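L-asparagine oxygenase (Streptomyces coelicolor, PDB 2OG5) catalyses the iron(II)- and 2-oxoglutarate-dependent 3-hydroxylation of L-asparagine to (2S,3S)-3-hydroxyasparagine, a building block of the calcium-dependent lipopeptide antibiotic CDA. Local coordinates at residues 173-179 and 310-316; 189-195 and 301-307. One frame throughout, in Å; residues are numbered along the deposited sequence.

Contact 1. Residues 173-179 and 310-316. With NA (sodium ion), chain B.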
ATOM      1  N   SER A 173     -10.300  12.303  -5.286  1.00 24.05           N
ATOM      2  CA  SER A 173     -10.631  11.717  -6.588  1.00 23.99           C
ATOM      3  C   SER A 173     -10.003  12.468  -7.767  1.00 24.13           C
ATOM      4  O   SER A 173     -10.246  12.135  -8.924  1.00 25.47           O
ATOM      5  CB  SER A 173     -12.150  11.623  -6.720  1.00 24.05           C
ATOM      6  OG  SER A 173     -12.754  12.858  -6.378  1.00 23.71           O
ATOM      7  N   THR A 174      -9.194  13.478  -7.475  1.00 23.92           N
ATOM      8  CA  THR A 174      -8.352  14.104  -8.472  1.00 23.83           C
ATOM      9  C   THR A 174      -7.136  13.200  -8.679  1.00 23.31           C
ATOM     10  O   THR A 174      -6.891  12.287  -7.899  1.00 23.01           O
ATOM     11  CB  THR A 174      -7.909  15.503  -8.020  1.00 24.64           C
ATOM     12  OG1 THR A 174      -7.245  16.169  -9.102  1.00 27.56           O
ATOM     13  CG2 THR A 174      -6.983  15.408  -6.831  1.00 23.83           C
ATOM     14  N   LEU A 175      -6.378  13.443  -9.734  1.00 23.11           N
ATOM     15  CA  LEU A 175      -5.181  12.652  -9.981  1.00 22.99           C
ATOM     16  C   LEU A 175      -4.282  12.638  -8.741  1.00 22.47           C
ATOM     17  O   LEU A 175      -3.929  13.697  -8.203  1.00 23.06           O
ATOM     18  CB  LEU A 175      -4.430  13.192 -11.198  1.00 23.06           C
ATOM     19  CG  LEU A 175      -3.232  12.351 -11.651  1.00 23.87           C
ATOM     20  CD1 LEU A 175      -3.042  12.448 -13.154  1.00 25.78           C
ATOM     21  CD2 LEU A 175      -1.964  12.760 -10.925  1.00 23.83           C
ATOM     22  N   LEU A 176      -3.925  11.429  -8.300  1.00 21.98           N
ATOM     23  CA  LEU A 176      -3.067  11.225  -7.145  1.00 21.86           C
ATOM     24  C   LEU A 176      -1.654  11.018  -7.669  1.00 21.69           C
ATOM     25  O   LEU A 176      -1.365  10.016  -8.328  1.00 22.23           O
ATOM     26  CB  LEU A 176      -3.522   9.999  -6.367  1.00 21.85           C
ATOM     27  CG  LEU A 176      -2.699   9.614  -5.143  1.00 22.59           C
ATOM     28  CD1 LEU A 176      -2.793  10.688  -4.061  1.00 24.53           C
ATOM     29  CD2 LEU A 176      -3.138   8.264  -4.595  1.00 22.37           C
ATOM     30  N   THR A 177      -0.781  11.984  -7.394  0.50 21.70           N
ATOM     31  CA  THR A 177       0.575  12.001  -7.953  0.50 21.57           C
ATOM     32  C   THR A 177       1.442  10.884  -7.361  0.50 20.94           C
ATOM     33  O   THR A 177       1.282  10.515  -6.190  0.50 20.93           O
ATOM     34  CB  THR A 177       1.264  13.395  -7.761  0.50 22.20           C
ATOM     35  OG1 THR A 177       2.674  13.291  -7.986  0.50 22.91           O
ATOM     36  CG2 THR A 177       1.051  13.939  -6.379  0.50 23.23           C
ATOM     37  N   PHE A 178       2.364  10.365  -8.176  1.00 20.19           N
ATOM     38  CA  PHE A 178       3.239   9.254  -7.780  1.00 19.96           C
ATOM     39  C   PHE A 178       4.012   9.536  -6.504  1.00 19.57           C
ATOM     40  O   PHE A 178       4.591  10.611  -6.339  1.00 19.22           O
ATOM     41  CB  PHE A 178       4.249   8.926  -8.887  1.00 19.58           C
ATOM     42  CG  PHE A 178       3.648   8.209 -10.066  1.00 20.02           C
ATOM     43  CD1 PHE A 178       3.139   6.921  -9.945  1.00 19.38           C
ATOM     44  CD2 PHE A 178       3.619   8.823 -11.314  1.00 20.09           C
ATOM     45  CE1 PHE A 178       2.592   6.266 -11.050  1.00 20.12           C
ATOM     46  CE2 PHE A 178       3.076   8.170 -12.416  1.00 19.93           C
ATOM     47  CZ  PHE A 178       2.574   6.895 -12.285  1.00 19.78           C
ATOM     48  N   HIS A 179       4.046   8.535  -5.624  1.00 18.74           N
ATOM     49  CA  HIS A 179       4.774   8.639  -4.371  1.00 19.20           C
ATOM     50  C   HIS A 179       5.051   7.267  -3.778  1.00 19.02           C
ATOM     51  O   HIS A 179       4.313   6.307  -4.014  1.00 19.05           O
ATOM     52  CB  HIS A 179       3.977   9.467  -3.354  1.00 19.90           C
ATOM     53  CG  HIS A 179       2.655   8.866  -2.989  1.00 21.21           C
ATOM     54  ND1 HIS A 179       1.546   8.937  -3.808  1.00 22.32           N
ATOM     55  CD2 HIS A 179       2.266   8.168  -1.896  1.00 24.43           C
ATOM     56  CE1 HIS A 179       0.535   8.308  -3.235  1.00 23.57           C
ATOM     57  NE2 HIS A 179       0.945   7.832  -2.073  1.00 24.54           N
ATOM     58  N   VAL A 310       6.759   3.343  -6.693  1.00 17.98           N
ATOM     59  CA  VAL A 310       5.842   4.422  -6.357  1.00 18.26           C
ATOM     60  C   VAL A 310       4.454   4.107  -6.891  1.00 18.25           C
ATOM     61  O   VAL A 310       4.301   3.303  -7.811  1.00 18.14           O
ATOM     62  CB  VAL A 310       6.313   5.773  -6.926  1.00 17.84           C
ATOM     63  CG1 VAL A 310       7.661   6.179  -6.320  1.00 17.77           C
ATOM     64  CG2 VAL A 310       6.426   5.740  -8.471  1.00 18.46           C
ATOM     65  N   HIS A 311       3.434   4.718  -6.299  1.00 18.64           N
ATOM     66  CA  HIS A 311       2.078   4.532  -6.814  1.00 19.29           C
ATOM     67  C   HIS A 311       1.318   5.839  -6.850  1.00 19.38           C
ATOM     68  O   HIS A 311       1.659   6.817  -6.180  1.00 19.02           O
ATOM     69  CB  HIS A 311       1.320   3.473  -6.005  1.00 20.02           C
ATOM     70  CG  HIS A 311       0.982   3.896  -4.613  1.00 22.22           C
ATOM     71  ND1 HIS A 311       1.880   3.804  -3.568  1.00 24.65           N
ATOM     72  CD2 HIS A 311      -0.156   4.411  -4.091  1.00 25.19           C
ATOM     73  CE1 HIS A 311       1.306   4.241  -2.463  1.00 25.65           C
ATOM     74  NE2 HIS A 311       0.073   4.622  -2.752  1.00 27.19           N
ATOM     75  N   GLY A 312       0.280   5.826  -7.675  1.00 20.31           N
ATOM     76  CA  GLY A 312      -0.637   6.939  -7.840  1.00 20.08           C
ATOM     77  C   GLY A 312      -1.979   6.408  -8.300  1.00 20.06           C
ATOM     78  O   GLY A 312      -2.252   5.211  -8.219  1.00 19.73           O
ATOM     79  N   ARG A 313      -2.837   7.307  -8.749  1.00 19.95           N
ATOM     80  CA  ARG A 313      -4.188   6.941  -9.120  1.00 20.95           C
ATOM     81  C   ARG A 313      -4.729   7.959 -10.091  1.00 20.75           C
ATOM     82  O   ARG A 313      -4.519   9.157  -9.919  1.00 21.17           O
ATOM     83  CB  ARG A 313      -5.108   6.898  -7.898  1.00 21.56           C
ATOM     84  CG  ARG A 313      -6.357   6.061  -8.156  1.00 22.49           C
ATOM     85  CD  ARG A 313      -7.654   6.700  -7.675  1.00 23.68           C
ATOM     86  NE  ARG A 313      -7.476   7.477  -6.458  1.00 25.57           N
ATOM     87  CZ  ARG A 313      -7.451   8.809  -6.399  1.00 27.09           C
ATOM     88  NH1 ARG A 313      -7.604   9.562  -7.494  1.00 27.36           N
ATOM     89  NH2 ARG A 313      -7.252   9.401  -5.228  1.00 28.14           N
ATOM     90  N   THR A 314      -5.468   7.489 -11.091  1.00 21.12           N
ATOM     91  CA  THR A 314      -6.102   8.402 -12.040  1.00 21.10           C
ATOM     92  C   THR A 314      -7.279   9.143 -11.406  1.00 21.56           C
ATOM     93  O   THR A 314      -7.829   8.722 -10.387  1.00 21.61           O
ATOM     94  CB  THR A 314      -6.620   7.644 -13.267  1.00 20.76           C
ATOM     95  OG1 THR A 314      -7.575   6.669 -12.846  1.00 21.18           O
ATOM     96  CG2 THR A 314      -5.482   6.963 -13.999  1.00 20.14           C
ATOM     97  N   GLU A 315      -7.665  10.249 -12.033  1.00 22.12           N
ATOM     98  CA  GLU A 315      -8.817  11.038 -11.614  1.00 22.61           C
ATOM     99  C   GLU A 315     -10.121  10.320 -11.962  1.00 22.15           C
ATOM    100  O   GLU A 315     -10.203   9.620 -12.978  1.00 22.25           O
ATOM    101  CB  GLU A 315      -8.737  12.398 -12.307  1.00 22.86           C
ATOM    102  CG  GLU A 315      -9.973  13.259 -12.345  1.00 24.77           C
ATOM    103  CD  GLU A 315      -9.784  14.421 -13.305  1.00 26.17           C
ATOM    104  OE1 GLU A 315     -10.338  14.386 -14.423  1.00 32.02           O
ATOM    105  OE2 GLU A 315      -9.045  15.356 -12.953  1.00 32.67           O
ATOM    106  N   PHE A 316     -11.136  10.496 -11.125  1.00 22.18           N
ATOM    107  CA  PHE A 316     -12.473   9.977 -11.406  1.00 22.02           C
ATOM    108  C   PHE A 316     -13.528  10.860 -10.779  1.00 22.39           C
ATOM    109  O   PHE A 316     -13.211  11.711  -9.953  1.00 22.17           O
ATOM    110  CB  PHE A 316     -12.620   8.510 -10.982  1.00 22.03           C
ATOM    111  CG  PHE A 316     -12.550   8.267  -9.499  1.00 21.98           C
ATOM    112  CD1 PHE A 316     -13.675   7.867  -8.794  1.00 21.42           C
ATOM    113  CD2 PHE A 316     -11.343   8.384  -8.819  1.00 22.39           C
ATOM    114  CE1 PHE A 316     -13.613   7.623  -7.437  1.00 22.47           C
ATOM    115  CE2 PHE A 316     -11.273   8.129  -7.456  1.00 21.89           C
ATOM    116  CZ  PHE A 316     -12.403   7.743  -6.770  1.00 22.15           C
TER
HETATM  117 NA    NA B 401      -0.326   5.958  -1.175  1.00 21.57          NA
HETATM  118  O   HOH W   1     -13.229  14.086  -8.567  1.00 31.49           O
HETATM  119  O   HOH W   2      -6.571  12.364  -5.132  1.00 28.47           O
HETATM  120  O   HOH W   3      -6.859  15.473 -11.775  1.00 31.95           O
HETATM  121  O   HOH W   4      -1.020   7.204   0.163  1.00 34.03           O
HETATM  122  O   HOH W   5      -2.167   6.328  -1.967  1.00 38.42           O
HETATM  123  O   HOH W   6      -2.055   4.177  -0.613  1.00 30.98           O

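Contact 2. Residues 189-195 and 301-307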
ATOM      1  N   PRO A 189       6.085   2.129   5.269  1.00 18.63           N
ATOM      2  CA  PRO A 189       5.740   0.760   4.916  1.00 18.53           C
ATOM      3  C   PRO A 189       6.741   0.128   3.963  1.00 18.26           C
ATOM      4  O   PRO A 189       7.236   0.795   3.049  1.00 18.68           O
ATOM      5  CB  PRO A 189       4.374   0.926   4.241  1.00 18.92           C
ATOM      6  CG  PRO A 189       3.808   2.130   4.888  1.00 19.18           C
ATOM      7  CD  PRO A 189       4.960   3.054   5.062  1.00 18.74           C
ATOM      8  N   ASP A 190       7.009  -1.158   4.149  1.00 17.65           N
ATOM      9  CA  ASP A 190       7.804  -1.930   3.193  1.00 17.84           C
ATOM     10  C   ASP A 190       6.936  -2.428   2.051  1.00 18.28           C
ATOM     11  O   ASP A 190       7.354  -2.370   0.892  1.00 17.62           O
ATOM     12  CB  ASP A 190       8.520  -3.048   3.924  1.00 18.42           C
ATOM     13  CG  ASP A 190       9.480  -2.502   4.966  1.00 19.23           C
ATOM     14  OD1 ASP A 190      10.436  -1.799   4.584  1.00 20.83           O
ATOM     15  OD2 ASP A 190       9.248  -2.711   6.179  1.00 22.39           O
ATOM     16  N   PHE A 191       5.726  -2.892   2.367  1.00 17.92           N
ATOM     17  CA  PHE A 191       4.701  -3.182   1.353  1.00 17.69           C
ATOM     18  C   PHE A 191       3.431  -2.418   1.668  1.00 17.90           C
ATOM     19  O   PHE A 191       3.092  -2.230   2.845  1.00 17.75           O
ATOM     20  CB  PHE A 191       4.373  -4.676   1.256  1.00 18.21           C
ATOM     21  CG  PHE A 191       5.556  -5.539   0.950  1.00 18.30           C
ATOM     22  CD1 PHE A 191       6.031  -5.670  -0.350  1.00 17.69           C
ATOM     23  CD2 PHE A 191       6.185  -6.245   1.955  1.00 20.23           C
ATOM     24  CE1 PHE A 191       7.127  -6.455  -0.622  1.00 19.41           C
ATOM     25  CE2 PHE A 191       7.283  -7.048   1.679  1.00 21.15           C
ATOM     26  CZ  PHE A 191       7.760  -7.137   0.387  1.00 19.83           C
ATOM     27  N   VAL A 192       2.714  -2.019   0.616  1.00 17.89           N
ATOM     28  CA  VAL A 192       1.369  -1.470   0.735  1.00 17.77           C
ATOM     29  C   VAL A 192       0.418  -2.428   0.032  1.00 18.04           C
ATOM     30  O   VAL A 192       0.628  -2.759  -1.141  1.00 17.98           O
ATOM     31  CB  VAL A 192       1.264  -0.090   0.073  1.00 18.18           C
ATOM     32  CG1 VAL A 192      -0.174   0.457   0.167  1.00 19.02           C
ATOM     33  CG2 VAL A 192       2.252   0.883   0.725  1.00 19.31           C
ATOM     34  N   MET A 193      -0.584  -2.905   0.769  1.00 18.11           N
ATOM     35  CA  MET A 193      -1.573  -3.848   0.251  1.00 18.29           C
ATOM     36  C   MET A 193      -2.910  -3.162   0.091  1.00 18.18           C
ATOM     37  O   MET A 193      -3.372  -2.487   1.014  1.00 18.15           O
ATOM     38  CB  MET A 193      -1.725  -5.034   1.202  1.00 18.52           C
ATOM     39  CG  MET A 193      -0.419  -5.755   1.442  1.00 19.11           C
ATOM     40  SD  MET A 193      -0.632  -7.340   2.273  1.00 20.75           S
ATOM     41  CE  MET A 193      -1.301  -6.784   3.818  1.00 19.56           C
ATOM     42  N   LEU A 194      -3.524  -3.344  -1.082  1.00 18.59           N
ATOM     43  CA  LEU A 194      -4.818  -2.769  -1.397  1.00 18.50           C
ATOM     44  C   LEU A 194      -5.769  -3.881  -1.828  1.00 18.40           C
ATOM     45  O   LEU A 194      -5.562  -4.498  -2.884  1.00 18.45           O
ATOM     46  CB  LEU A 194      -4.662  -1.775  -2.536  1.00 18.68           C
ATOM     47  CG  LEU A 194      -3.829  -0.532  -2.232  1.00 19.73           C
ATOM     48  CD1 LEU A 194      -3.507   0.221  -3.525  1.00 22.59           C
ATOM     49  CD2 LEU A 194      -4.577   0.346  -1.248  1.00 22.25           C
ATOM     50  N   LEU A 195      -6.778  -4.149  -1.002  1.00 18.17           N
ATOM     51  CA  LEU A 195      -7.796  -5.159  -1.305  1.00 18.19           C
ATOM     52  C   LEU A 195      -9.040  -4.459  -1.833  1.00 18.49           C
ATOM     53  O   LEU A 195      -9.593  -3.583  -1.167  1.00 18.04           O
ATOM     54  CB  LEU A 195      -8.149  -5.966  -0.053  1.00 18.33           C
ATOM     55  CG  LEU A 195      -9.253  -7.020  -0.162  1.00 18.61           C
ATOM     56  CD1 LEU A 195      -8.848  -8.153  -1.119  1.00 21.16           C
ATOM     57  CD2 LEU A 195      -9.609  -7.547   1.223  1.00 19.64           C
ATOM     58  N   LEU A 301      -6.257  -8.293  -4.798  1.00 19.40           N
ATOM     59  CA  LEU A 301      -5.328  -7.751  -3.807  1.00 19.62           C
ATOM     60  C   LEU A 301      -4.046  -7.346  -4.513  1.00 19.20           C
ATOM     61  O   LEU A 301      -3.339  -8.210  -5.027  1.00 20.06           O
ATOM     62  CB  LEU A 301      -5.008  -8.816  -2.760  1.00 20.04           C
ATOM     63  CG  LEU A 301      -3.970  -8.476  -1.693  1.00 20.61           C
ATOM     64  CD1 LEU A 301      -4.460  -7.323  -0.831  1.00 22.99           C
ATOM     65  CD2 LEU A 301      -3.648  -9.702  -0.826  1.00 21.91           C
ATOM     66  N   ALA A 302      -3.762  -6.041  -4.536  1.00 18.82           N
ATOM     67  CA  ALA A 302      -2.535  -5.513  -5.114  1.00 19.07           C
ATOM     68  C   ALA A 302      -1.557  -5.322  -3.978  1.00 18.82           C
ATOM     69  O   ALA A 302      -1.923  -4.762  -2.945  1.00 18.88           O
ATOM     70  CB  ALA A 302      -2.785  -4.186  -5.807  1.00 19.93           C
ATOM     71  N   ILE A 303      -0.326  -5.788  -4.158  1.00 18.51           N
ATOM     72  CA  ILE A 303       0.723  -5.605  -3.158  1.00 18.54           C
ATOM     73  C   ILE A 303       1.884  -4.896  -3.834  1.00 18.61           C
ATOM     74  O   ILE A 303       2.451  -5.404  -4.807  1.00 19.02           O
ATOM     75  CB  ILE A 303       1.192  -6.937  -2.566  1.00 17.75           C
ATOM     76  CG1 ILE A 303       0.007  -7.728  -2.002  1.00 18.60           C
ATOM     77  CG2 ILE A 303       2.264  -6.702  -1.473  1.00 18.86           C
ATOM     78  CD1 ILE A 303       0.392  -9.132  -1.519  1.00 19.39           C
ATOM     79  N   VAL A 304       2.200  -3.701  -3.340  1.00 18.27           N
ATOM     80  CA  VAL A 304       3.231  -2.847  -3.912  1.00 18.46           C
ATOM     81  C   VAL A 304       4.460  -2.868  -2.995  1.00 18.53           C
ATOM     82  O   VAL A 304       4.339  -2.707  -1.788  1.00 18.94           O
ATOM     83  CB  VAL A 304       2.714  -1.404  -4.046  1.00 18.79           C
ATOM     84  CG1 VAL A 304       3.766  -0.499  -4.646  1.00 20.96           C
ATOM     85  CG2 VAL A 304       1.411  -1.367  -4.890  1.00 20.80           C
ATOM     86  N   ASP A 305       5.625  -3.134  -3.568  1.00 17.90           N
ATOM     87  CA  ASP A 305       6.885  -3.072  -2.846  1.00 17.79           C
ATOM     88  C   ASP A 305       7.305  -1.618  -2.765  1.00 18.01           C
ATOM     89  O   ASP A 305       7.800  -1.034  -3.726  1.00 18.12           O
ATOM     90  CB  ASP A 305       7.938  -3.916  -3.560  1.00 17.37           C
ATOM     91  CG  ASP A 305       9.244  -3.989  -2.796  1.00 18.68           C
ATOM     92  OD1 ASP A 305       9.469  -3.101  -1.940  1.00 19.57           O
ATOM     93  OD2 ASP A 305      10.056  -4.914  -3.064  1.00 20.23           O
ATOM     94  N   ASN A 306       7.081  -1.027  -1.601  1.00 18.25           N
ATOM     95  CA  ASN A 306       7.273   0.397  -1.385  1.00 18.24           C
ATOM     96  C   ASN A 306       8.733   0.811  -1.305  1.00 18.60           C
ATOM     97  O   ASN A 306       9.019   2.018  -1.229  1.00 20.11           O
ATOM     98  CB  ASN A 306       6.543   0.813  -0.095  1.00 18.43           C
ATOM     99  CG  ASN A 306       6.357   2.323   0.032  1.00 19.29           C
ATOM    100  OD1 ASN A 306       5.943   2.998  -0.926  1.00 19.15           O
ATOM    101  ND2 ASN A 306       6.620   2.857   1.227  1.00 18.88           N
ATOM    102  N   ARG A 307       9.651  -0.158  -1.313  1.00 18.29           N
ATOM    103  CA  ARG A 307      11.090   0.155  -1.375  1.00 18.87           C
ATOM    104  C   ARG A 307      11.517   0.553  -2.791  1.00 18.68           C
ATOM    105  O   ARG A 307      12.467   1.330  -2.951  1.00 18.43           O
ATOM    106  CB  ARG A 307      11.954  -1.046  -0.958  1.00 19.56           C
ATOM    107  CG  ARG A 307      12.164  -1.282   0.533  1.00 21.75           C
ATOM    108  CD  ARG A 307      11.052  -2.057   1.185  1.00 23.21           C
ATOM    109  NE  ARG A 307      10.786  -3.354   0.568  1.00 21.46           N
ATOM    110  CZ  ARG A 307      11.246  -4.533   0.983  1.00 22.39           C
ATOM    111  NH1 ARG A 307      11.990  -4.645   2.068  1.00 22.29           N
ATOM    112  NH2 ARG A 307      10.933  -5.627   0.312  1.00 25.35           N
TER

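Contact 1. Residues 173-179 and 310-316
H179 and H311, paired across two antiparallel strands, share one metal: NE2 of H179 lies 2.4 Å and NE2 of H311 2.1 Å from a sodium ion that occupies the site of the catalytic iron(II). E181 and three waters complete its shell; H179, E181 and H311 form the two-histidine, one-carboxylate facial triad of these oxygenases. Both side chains rise from the same face of the sheet, and chi1 of 62° and 69°, with CG between backbone N and carbonyl carbon, turns the two rings in toward the metal, their planes 53° apart. H179 is fixed in rotation by a nearly straight bond from ND1 to T177 O (2.9 Å), in the ring plane, so NE2 is presented to the metal.

Backbone bonds run both ways between H179 and H311 and between L176 and R313; the register slips by one residue between these pairs, a beta bulge. On the histidine face, CB of L176 lies over one side of the R313 guanidinium. The arginine chain bends at chi2 and chi3, and NH1 reaches T174 O (2.8 Å) from above the carbonyl plane while also donating to T314 O in its own segment. A water joins R313 NH2 to the same T174 O. R313 approaches R325, which binds 2-oxoglutarate. Farther on, S173 CB sits over the face of the F316 ring, 3.9 Å from its centroid, and beyond the strand ends F316 N donates to S173 O.

On the reverse face, CD1 of F178 meets CG2 of V310 at 3.8 Å, and helix 274-290 packs there through Q284 and F287. Strand 176-179 is the edge of a four-stranded antiparallel sheet, with strand 309-313 between it and strand 207-211.

Contact 2. Residues 189-195 and 301-307
Strands 191-195 and 301-305 run antiparallel, 167° apart in direction, in unbroken register from F191 opposite D305 to L195 opposite L301, with paired backbone bonds at V192-V304 and L194-A302. Side chains alternate between two faces, both largely apolar. On one, M193 and I303 lie side by side and point the same way, CG of M193 being 4.0 Å from CG1 of I303; CD1 of L301 reaches back to CB of both M193 and L195. L133 of helix 128-140 covers M193 and L301. On the other face V192, L194, A302 and V304 turn toward the active site and strand 207-211.

Polar chemistry gathers where strand 301-305 ends. D305 OD1 accepts R307 N at 3.0 Å, an Asx turn, and R307 NE at 2.8 Å as a salt bridge; the two donors come from opposite faces of the carboxylate plane, and OD2 is bonded to the hydroxyl of S94. This fixes the guanidinium beside F191, whose CZ is 3.5 Å from R307 NH2 with ring and guanidinium planes 60° apart, while CB of D190 lies over one guanidinium face. N306 turns its CG away from the backbone N (chi1 -164°) and reaches across the strand end, where ND2 donates to P189 O at 2.8 Å, the oxygen lying in the amide plane. Its OD1 takes the backbone N-H of E181, a second-shell link to the metal ligand.

On the other edge of strand 191-195, D190 and F191 both face V332 of strand 326-333, a classic beta bulge. The two strands belong to the core of the jelly-roll of iron(II)/2-oxoglutarate oxygenases, the V192-L194 face backing E181 and R329 of the asparagine site.

The two contacts join successive pieces of chain: strand 176-179 leads to strand 191-196, and strand 301-305 to strand 309-313, yet each pairing belongs to a different sheet. The centre of contact 2 is about 4 Å, and that of contact 1 about 13 Å, from the centre of the chain. Contact 2 is almost wholly buried and chiefly aliphatic. Contact 1 is partly buried, and its side chains bind metal and water, with exposed residues at the L175 and E315 end. The centres of contact 1 and contact 2 are about 15 Å apart; their segments adjoin in sequence but make no other touch. E181 relates the two: it shares the metal with contact 1 and is held and flanked by contact 2.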